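Local coordinates for protein archaeal actin homolog (Thermoplasma acidophilum, PDB 2FSJ) that polymerizes into bundles of helical filaments in a reaction that requires nucleoside triphosphate and works best with ATP, at residues I167-P170 against Q171-A175. Sequence-based numbering, arbitrary orientation.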
ATOM      1  N   ILE A 167      10.200   9.888   9.931  1.00 16.56           N
ATOM      2  CA  ILE A 167      10.620  10.528   8.706  1.00 16.98           C
ATOM      3  C   ILE A 167       9.596  10.120   7.622  1.00 16.47           C
ATOM      4  O   ILE A 167       9.248   8.953   7.512  1.00 15.53           O
ATOM      5  CB  ILE A 167      12.033  10.092   8.326  1.00 17.11           C
ATOM      6  CG1 ILE A 167      13.065  10.540   9.409  1.00 19.43           C
ATOM      7  CG2 ILE A 167      12.443  10.602   6.909  1.00 18.16           C
ATOM      8  CD1 ILE A 167      13.105  12.030   9.640  1.00 21.51           C
ATOM      9  N   MET A 168       9.150  11.091   6.845  1.00 14.93           N
ATOM     10  CA  MET A 168       8.058  10.906   5.896  1.00 14.90           C
ATOM     11  C   MET A 168       8.428  11.392   4.514  1.00 14.96           C
ATOM     12  O   MET A 168       9.009  12.464   4.379  1.00 15.23           O
ATOM     13  CB  MET A 168       6.834  11.677   6.376  1.00 14.71           C
ATOM     14  CG  MET A 168       6.284  11.188   7.698  1.00 17.22           C
ATOM     15  SD  MET A 168       5.510   9.588   7.584  1.00 18.07           S
ATOM     16  CE  MET A 168       3.881   9.956   6.739  1.00 16.79           C
ATOM     17  N   ARG A 169       8.014  10.651   3.488  1.00 13.67           N
ATOM     18  CA  ARG A 169       8.142  11.108   2.101  1.00 13.07           C
ATOM     19  C   ARG A 169       6.816  10.901   1.402  1.00 12.41           C
ATOM     20  O   ARG A 169       6.106  10.000   1.816  1.00 12.21           O
ATOM     21  CB  ARG A 169       9.182  10.291   1.378  1.00 13.03           C
ATOM     22  CG  ARG A 169      10.605  10.617   1.752  1.00 15.85           C
ATOM     23  CD  ARG A 169      11.049  12.035   1.396  1.00 20.79           C
ATOM     24  NE  ARG A 169      12.429  12.231   1.816  1.00 25.61           N
ATOM     25  CZ  ARG A 169      12.812  12.651   3.023  1.00 28.56           C
ATOM     26  NH1 ARG A 169      11.924  12.972   3.978  1.00 25.50           N
ATOM     27  NH2 ARG A 169      14.111  12.781   3.269  1.00 30.62           N
ATOM     28  N   PRO A 170       6.487  11.687   0.362  1.00 11.15           N
ATOM     29  CA  PRO A 170       5.251  11.475  -0.400  1.00 12.22           C
ATOM     30  C   PRO A 170       5.203  10.106  -1.025  1.00 11.04           C
ATOM     31  O   PRO A 170       6.224   9.612  -1.513  1.00 10.87           O
ATOM     32  CB  PRO A 170       5.302  12.582  -1.468  1.00 11.60           C
ATOM     33  CG  PRO A 170       6.069  13.660  -0.818  1.00 13.49           C
ATOM     34  CD  PRO A 170       7.182  12.877  -0.141  1.00 12.73           C
ATOM     35  N   GLN A 171       4.032   9.458  -0.992  1.00 11.08           N
ATOM     36  CA  GLN A 171       3.850   8.215  -1.675  1.00 12.21           C
ATOM     37  C   GLN A 171       4.210   8.418  -3.181  1.00 12.00           C
ATOM     38  O   GLN A 171       3.879   9.458  -3.786  1.00 12.52           O
ATOM     39  CB  GLN A 171       2.387   7.767  -1.538  1.00 13.45           C
ATOM     40  CG  GLN A 171       2.091   6.407  -2.124  1.00 14.98           C
ATOM     41  CD  GLN A 171       0.730   5.864  -1.640  1.00 18.97           C
ATOM     42  OE1 GLN A 171       0.430   5.936  -0.438  1.00 21.80           O
ATOM     43  NE2 GLN A 171      -0.080   5.380  -2.560  1.00 15.06           N
ATOM     44  N   GLY A 172       4.931   7.467  -3.737  1.00 10.64           N
ATOM     45  CA  GLY A 172       5.513   7.613  -5.054  1.00 11.30           C
ATOM     46  C   GLY A 172       6.953   8.110  -5.060  1.00 11.39           C
ATOM     47  O   GLY A 172       7.762   7.663  -5.858  1.00 11.94           O
ATOM     48  N   VAL A 173       7.261   9.075  -4.225  1.00 11.40           N
ATOM     49  CA  VAL A 173       8.641   9.535  -4.083  1.00 12.41           C
ATOM     50  C   VAL A 173       9.488   8.429  -3.459  1.00 13.42           C
ATOM     51  O   VAL A 173      10.628   8.260  -3.862  1.00 12.69           O
ATOM     52  CB  VAL A 173       8.719  10.841  -3.249  1.00 12.12           C
ATOM     53  CG1 VAL A 173      10.147  11.176  -2.798  1.00 15.08           C
ATOM     54  CG2 VAL A 173       8.126  11.979  -4.041  1.00 14.95           C
ATOM     55  N   GLY A 174       8.929   7.704  -2.477  1.00 13.09           N
ATOM     56  CA  GLY A 174       9.604   6.533  -1.906  1.00 13.29           C
ATOM     57  C   GLY A 174      10.032   5.557  -2.989  1.00 12.30           C
ATOM     58  O   GLY A 174      11.205   5.202  -3.089  1.00 14.71           O
ATOM     59  N   ALA A 175       9.115   5.163  -3.860  1.00 11.56           N
ATOM     60  CA  ALA A 175       9.444   4.262  -4.921  1.00 11.26           C
ATOM     61  C   ALA A 175      10.520   4.812  -5.912  1.00 11.84           C
ATOM     62  O   ALA A 175      11.442   4.094  -6.327  1.00 11.27           O
ATOM     63  CB  ALA A 175       8.186   3.875  -5.681  1.00 10.58           C
TER
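The carbonyl of Pro170 turns in over the start of helix 173-182 and meets two successive amides of its first turn. Val173 N donates to Pro170 O at 3.0 Å, with a bent N-H...O angle of 132°, and approaches from above the carbonyl plane. Gly174 N adds a weak, longer bond to the same oxygen, 3.4 Å from Pro170 O, so a single buried acceptor serves two N-H groups at the helix N-terminus. Gly172, at the N-cap position, takes the bend with a positive phi of 95°, a backbone conformation in which a CB would crowd the carbonyl oxygen of Gln171, so glycine suits it.

Apolar packing closes the same turn. The side chain of Val173 lies across the proline ring, its CG2 3.9 Å from Pro170 CB, while Val173 CB sits 4.0 Å from Pro170 CD. With CG1 anti to the backbone N (chi1 167°), the CG2 branch is the one laid against the ring; CG1 reaches toward Arg169, 4.4 Å from Arg169 CD.

This is the turn from strand 158-170, inside the large mixed sheet of the N-terminal actin-like domain, into helix 173-182, which leads on to the second sheet.

Polar side chains diverge from it. Arg169 folds back along its own strand, and its NH1 donates to Met168 O at 3.0 Å; Met168 O lies close to the guanidinium plane, while NH1 sits above the carbonyl plane of Met168. Gln171 points its CB away from the strand segment; its side chain lies about 8 Å from that of Lys34, an ATP-binding residue, and its NE2 is held by Asp92 and, weakly, by Asp196.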